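Local coordinates for nitrogenase molybdenum-iron protein beta chain (Clostridium pasteurianum, PDB 4WES) that forms, with the alpha chain, the molybdenum-iron component of nitrogenase, which reduces dinitrogen to ammonium, and shares an [8Fe-7S] cluster with that chain, at residues Glu401-Phe406 against Leu442-Arg447; Val341-Gly344 against Lys349-Lys352. All blocks are in the same frame, centred on the assembly; numbering follows the deposited sequence. Where two conformers were deposited one is given.

Contact 1: Glu401-Phe406 against Leu442-Arg447; sequences EENIPF and LDKIER
The flat amide of N403 lies beneath the end of the K444 side chain: NZ sits above the amide plane, 3.9 Å from N403 CG, rather than at its rim. The proline ring of P405 meets the same lysine further back, with K444 CD 3.7 Å from P405 CG, the two side chains crossing at about a right angle. K444 can serve both neighbours because its chain is fully extended, CG anti to the backbone N (chi1 178°): it passes across the P405 ring and carries NZ on to the main chain. There NZ donates to N403 O at 2.8 Å, with a C=O...N angle of 168°. N403 ND2 bonds to E448 OE1, and helix 426-448 thus holds N403 through both its main-chain O and its amide. Asparagine suits position 403 because it tolerates positive phi (59°), while the ammonium charge suits a carbonyl close to a helix C-terminus, whose dipole would probably strengthen the attraction. Elsewhere round helix 426-448, D443 and E446 make salt bridges to R416 of the second copy of this subunit. This is a helix C-terminus left through an asparagine in the left-handed region, between 396-402 and strand 406-408, clasped by a lysine of a later helix.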
loop_
_atom_site.group_PDB
_atom_site.type_symbol
_atom_site.label_atom_id
_atom_site.label_comp_id
_atom_site.label_asym_id
_atom_site.label_seq_id
_atom_site.Cartn_x
_atom_site.Cartn_y
_atom_site.Cartn_z
ATOM N N GLU B 401 -3.746 17.690 2.313
ATOM C CA GLU B 401 -3.753 18.976 3.031
ATOM C C GLU B 401 -3.539 18.765 4.519
ATOM O O GLU B 401 -2.829 19.574 5.137
ATOM C CB GLU B 401 -5.067 19.696 2.772
ATOM C CG GLU B 401 -5.281 20.957 3.591
ATOM C CD GLU B 401 -4.288 22.064 3.358
ATOM O OE1 GLU B 401 -3.378 21.941 2.490
ATOM O OE2 GLU B 401 -4.436 23.110 4.057
ATOM N N GLU B 402 -4.161 17.755 5.101
ATOM C CA GLU B 402 -4.127 17.542 6.536
ATOM C C GLU B 402 -3.132 16.483 6.984
ATOM O O GLU B 402 -2.994 16.253 8.188
ATOM C CB GLU B 402 -5.539 17.212 7.020
ATOM C CG GLU B 402 -6.572 18.306 6.716
ATOM C CD GLU B 402 -6.315 19.628 7.392
ATOM O OE1 GLU B 402 -6.699 20.670 6.811
ATOM O OE2 GLU B 402 -5.737 19.651 8.512
ATOM N N ASN B 403 -2.452 15.847 6.027
ATOM C CA ASN B 403 -1.456 14.827 6.333
ATOM C C ASN B 403 -2.052 13.671 7.110
ATOM O O ASN B 403 -1.591 13.307 8.179
ATOM C CB ASN B 403 -0.245 15.437 7.030
ATOM C CG ASN B 403 0.934 14.488 7.099
ATOM O OD1 ASN B 403 1.004 13.483 6.398
ATOM N ND2 ASN B 403 1.895 14.806 7.948
ATOM N N ILE B 404 -3.080 13.033 6.529
ATOM C CA ILE B 404 -3.792 11.926 7.158
ATOM C C ILE B 404 -3.573 10.654 6.349
ATOM O O ILE B 404 -3.808 10.646 5.132
ATOM C CB ILE B 404 -5.321 12.192 7.216
ATOM C CG1 ILE B 404 -5.656 13.519 7.867
ATOM C CG2 ILE B 404 -6.022 11.070 7.962
ATOM C CD1 ILE B 404 -7.068 13.968 7.627
ATOM N N PRO B 405 -3.175 9.558 7.016
ATOM C CA PRO B 405 -3.134 8.242 6.310
ATOM C C PRO B 405 -4.463 7.941 5.655
ATOM O O PRO B 405 -5.509 8.106 6.267
ATOM C CB PRO B 405 -2.798 7.265 7.441
ATOM C CG PRO B 405 -2.021 8.099 8.408
ATOM C CD PRO B 405 -2.718 9.438 8.413
ATOM N N PHE B 406 -4.381 7.486 4.395
ATOM C CA PHE B 406 -5.541 7.466 3.519
ATOM C C PHE B 406 -5.757 6.095 2.890
ATOM O O PHE B 406 -4.861 5.553 2.255
ATOM C CB PHE B 406 -5.362 8.530 2.433
ATOM C CG PHE B 406 -6.482 8.629 1.421
ATOM C CD1 PHE B 406 -7.802 8.717 1.814
ATOM C CD2 PHE B 406 -6.197 8.672 0.057
ATOM C CE1 PHE B 406 -8.823 8.798 0.880
ATOM C CE2 PHE B 406 -7.218 8.756 -0.873
ATOM C CZ PHE B 406 -8.528 8.829 -0.460
ATOM N N LEU B 442 1.523 2.751 9.465
ATOM C CA LEU B 442 2.947 2.528 9.655
ATOM C C LEU B 442 3.803 3.301 8.664
ATOM O O LEU B 442 4.873 3.794 9.024
ATOM C CB LEU B 442 3.248 1.027 9.617
ATOM C CG LEU B 442 2.864 0.292 10.872
ATOM C CD1 LEU B 442 2.800 -1.225 10.666
ATOM C CD2 LEU B 442 3.817 0.594 12.004
ATOM N N ASP B 443 3.347 3.453 7.425
ATOM C CA ASP B 443 4.102 4.220 6.455
ATOM C C ASP B 443 4.327 5.649 6.962
ATOM O O ASP B 443 5.427 6.205 6.842
ATOM C CB ASP B 443 3.360 4.283 5.113
ATOM C CG ASP B 443 3.554 3.056 4.220
ATOM O OD1 ASP B 443 4.409 2.196 4.502
ATOM O OD2 ASP B 443 2.801 3.003 3.226
ATOM N N LYS B 444 3.286 6.270 7.511
ATOM C CA LYS B 444 3.418 7.634 8.023
ATOM C C LYS B 444 4.370 7.655 9.211
ATOM O O LYS B 444 5.237 8.512 9.283
ATOM C CB LYS B 444 2.062 8.215 8.395
ATOM C CG LYS B 444 2.191 9.635 8.994
ATOM C CD LYS B 444 0.876 10.275 9.302
ATOM C CE LYS B 444 1.150 11.628 10.013
ATOM N NZ LYS B 444 -0.052 12.402 10.288
ATOM N N ILE B 445 4.218 6.729 10.158
ATOM C CA ILE B 445 5.087 6.694 11.325
ATOM C C ILE B 445 6.542 6.641 10.901
ATOM O O ILE B 445 7.390 7.394 11.412
ATOM C CB ILE B 445 4.749 5.489 12.232
ATOM C CG1 ILE B 445 3.402 5.687 12.899
ATOM C CG2 ILE B 445 5.857 5.239 13.255
ATOM C CD1 ILE B 445 2.857 4.457 13.582
ATOM N N GLU B 446 6.851 5.776 9.934
ATOM C CA GLU B 446 8.245 5.530 9.551
ATOM C C GLU B 446 8.815 6.626 8.660
ATOM O O GLU B 446 10.028 6.817 8.628
ATOM C CB GLU B 446 8.377 4.143 8.914
ATOM C CG GLU B 446 7.915 3.057 9.894
ATOM C CD GLU B 446 8.451 1.693 9.568
ATOM O OE1 GLU B 446 9.140 1.100 10.458
ATOM O OE2 GLU B 446 8.282 1.224 8.442
ATOM N N ARG B 447 7.951 7.353 7.952
ATOM C CA ARG B 447 8.426 8.500 7.176
ATOM C C ARG B 447 8.711 9.696 8.090
ATOM O O ARG B 447 9.651 10.445 7.841
ATOM C CB ARG B 447 7.408 8.918 6.114
ATOM C CG ARG B 447 7.980 9.775 5.001
ATOM C CD ARG B 447 6.921 10.186 3.990
ATOM N NE ARG B 447 6.080 9.064 3.589
ATOM C CZ ARG B 447 4.813 8.887 3.970
ATOM N NH1 ARG B 447 4.243 9.768 4.781
ATOM N NH2 ARG B 447 4.106 7.833 3.560
#

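Contact 2: Val341-Gly344 against Lys349-Lys352; sequences VVTG and KFQK
The hydroxyl of T343 is gripped twice, bonding to G319 O and accepting from T345 N, which ties the end of strand 337-343 to the loop following the adjacent strand. With OG1 placed anti to the backbone N (chi1 -177°), the methyl is left to face F350. T343 CG2 stands over the middle of the phenyl ring, 3.5 Å from its centroid and only 3° off the ring normal, a nearly ideal CH-pi contact. Threonine therefore does two jobs, its polar branch bonding to loops while its methyl covers one face of the ring. F350 has CG anti to its backbone N (chi1 178°), which carries the ring to the strand. Its tip enters beside V341, with CZ 3.8 Å from V341 CG1, while V341 O lies at the ring edge, in plane, 3.9 Å from CE1. A beta-branched valine fits the extended strand and gives the ring a compact apolar neighbour. I324 of helix 321-333 and V368 and V370 of strand 367-370 also touch F350, and Y244 OH bonds to its backbone N. Here an aromatic residue in the first turn of a helix packs on the preceding strand, within the beta-alpha-beta unit 337-343, 348-360, 367-370 of a Rossmann-like parallel sheet.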
loop_
_atom_site.group_PDB
_atom_site.type_symbol
_atom_site.label_atom_id
_atom_site.label_comp_id
_atom_site.label_asym_id
_atom_site.label_seq_id
_atom_site.Cartn_x
_atom_site.Cartn_y
_atom_site.Cartn_z
ATOM N N VAL B 341 -18.428 10.447 10.348
ATOM C CA VAL B 341 -19.055 9.382 9.548
ATOM C C VAL B 341 -20.137 10.035 8.691
ATOM O O VAL B 341 -21.142 10.504 9.229
ATOM C CB VAL B 341 -19.636 8.269 10.422
ATOM C CG1 VAL B 341 -19.977 7.078 9.548
ATOM C CG2 VAL B 341 -18.689 7.841 11.529
ATOM N N VAL B 342 -19.933 10.043 7.371
ATOM C CA VAL B 342 -20.795 10.789 6.466
ATOM C C VAL B 342 -21.196 9.996 5.252
ATOM O O VAL B 342 -20.372 9.293 4.655
ATOM C CB VAL B 342 -20.095 12.102 6.037
ATOM C CG1 VAL B 342 -20.845 12.824 4.930
ATOM C CG2 VAL B 342 -19.944 13.008 7.242
ATOM N N THR B 343 -22.465 10.135 4.862
ATOM C CA THR B 343 -22.892 9.720 3.537
ATOM C C THR B 343 -23.612 10.873 2.856
ATOM O O THR B 343 -24.303 11.647 3.538
ATOM C CB THR B 343 -23.806 8.477 3.585
ATOM O OG1 THR B 343 -24.125 8.083 2.235
ATOM C CG2 THR B 343 -25.079 8.688 4.321
ATOM N N GLY B 344 -23.498 10.947 1.542
ATOM C CA GLY B 344 -24.315 11.865 0.773
ATOM C C GLY B 344 -25.695 11.349 0.441
ATOM O O GLY B 344 -26.544 12.103 -0.019
ATOM N N LYS B 349 -31.946 5.576 8.071
ATOM C CA LYS B 349 -31.374 4.319 8.561
ATOM C C LYS B 349 -29.915 4.453 8.945
ATOM O O LYS B 349 -29.487 3.967 9.982
ATOM C CB LYS B 349 -31.566 3.192 7.559
ATOM C CG LYS B 349 -31.193 1.849 8.131
ATOM C CD LYS B 349 -31.593 0.695 7.241
ATOM C CE LYS B 349 -31.372 -0.632 7.965
ATOM N NZ LYS B 349 -30.043 -0.700 8.645
ATOM N N PHE B 350 -29.148 5.131 8.091
ATOM C CA PHE B 350 -27.705 5.330 8.334
ATOM C C PHE B 350 -27.477 5.975 9.683
ATOM O O PHE B 350 -26.640 5.528 10.488
ATOM C CB PHE B 350 -27.154 6.189 7.202
ATOM C CG PHE B 350 -25.699 6.530 7.306
ATOM C CD1 PHE B 350 -25.262 7.695 7.921
ATOM C CD2 PHE B 350 -24.751 5.772 6.651
ATOM C CE1 PHE B 350 -23.921 8.057 7.903
ATOM C CE2 PHE B 350 -23.444 6.127 6.639
ATOM C CZ PHE B 350 -23.009 7.269 7.260
ATOM N N GLN B 351 -28.199 7.061 9.947
ATOM C CA GLN B 351 -28.055 7.755 11.209
ATOM C C GLN B 351 -28.367 6.850 12.397
ATOM O O GLN B 351 -27.620 6.793 13.372
ATOM C CB GLN B 351 -29.021 8.934 11.235
ATOM C CG GLN B 351 -28.829 9.852 12.408
ATOM C CD GLN B 351 -27.778 10.901 12.125
ATOM O OE1 GLN B 351 -27.799 11.548 11.074
ATOM N NE2 GLN B 351 -26.844 11.060 13.039
ATOM N N LYS B 352 -29.488 6.158 12.303
ATOM C CA LYS B 352 -29.895 5.283 13.395
ATOM C C LYS B 352 -28.886 4.170 13.641
ATOM O O LYS B 352 -28.530 3.898 14.793
ATOM C CB LYS B 352 -31.263 4.682 13.099
ATOM C CG LYS B 352 -32.398 5.672 13.241
ATOM C CD LYS B 352 -33.722 5.033 12.856
ATOM C CE LYS B 352 -34.829 6.050 12.644
ATOM N NZ LYS B 352 -35.963 5.386 11.947
#

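Both contacts belong to the region built on one five-stranded parallel sheet, of strand order 3-2-1-4-5, but at different depths. Contact 2 is core: strand 337-343 lies inside the sheet, the contact is buried, and its chemistry is accordingly aromatic and aliphatic; the helix follows the strand after a short loop. Contact 1 is at the surface, where the chain enters strand 406-408 at one edge of the sheet, and its partner helix comes from much later in the chain. One lysine carries that contact, its ammonium bonding to a main-chain carbonyl and its methylenes packing on the proline. The two share no helix or strand; their centres are 26 Å apart, and their nearest atoms about 12 Å.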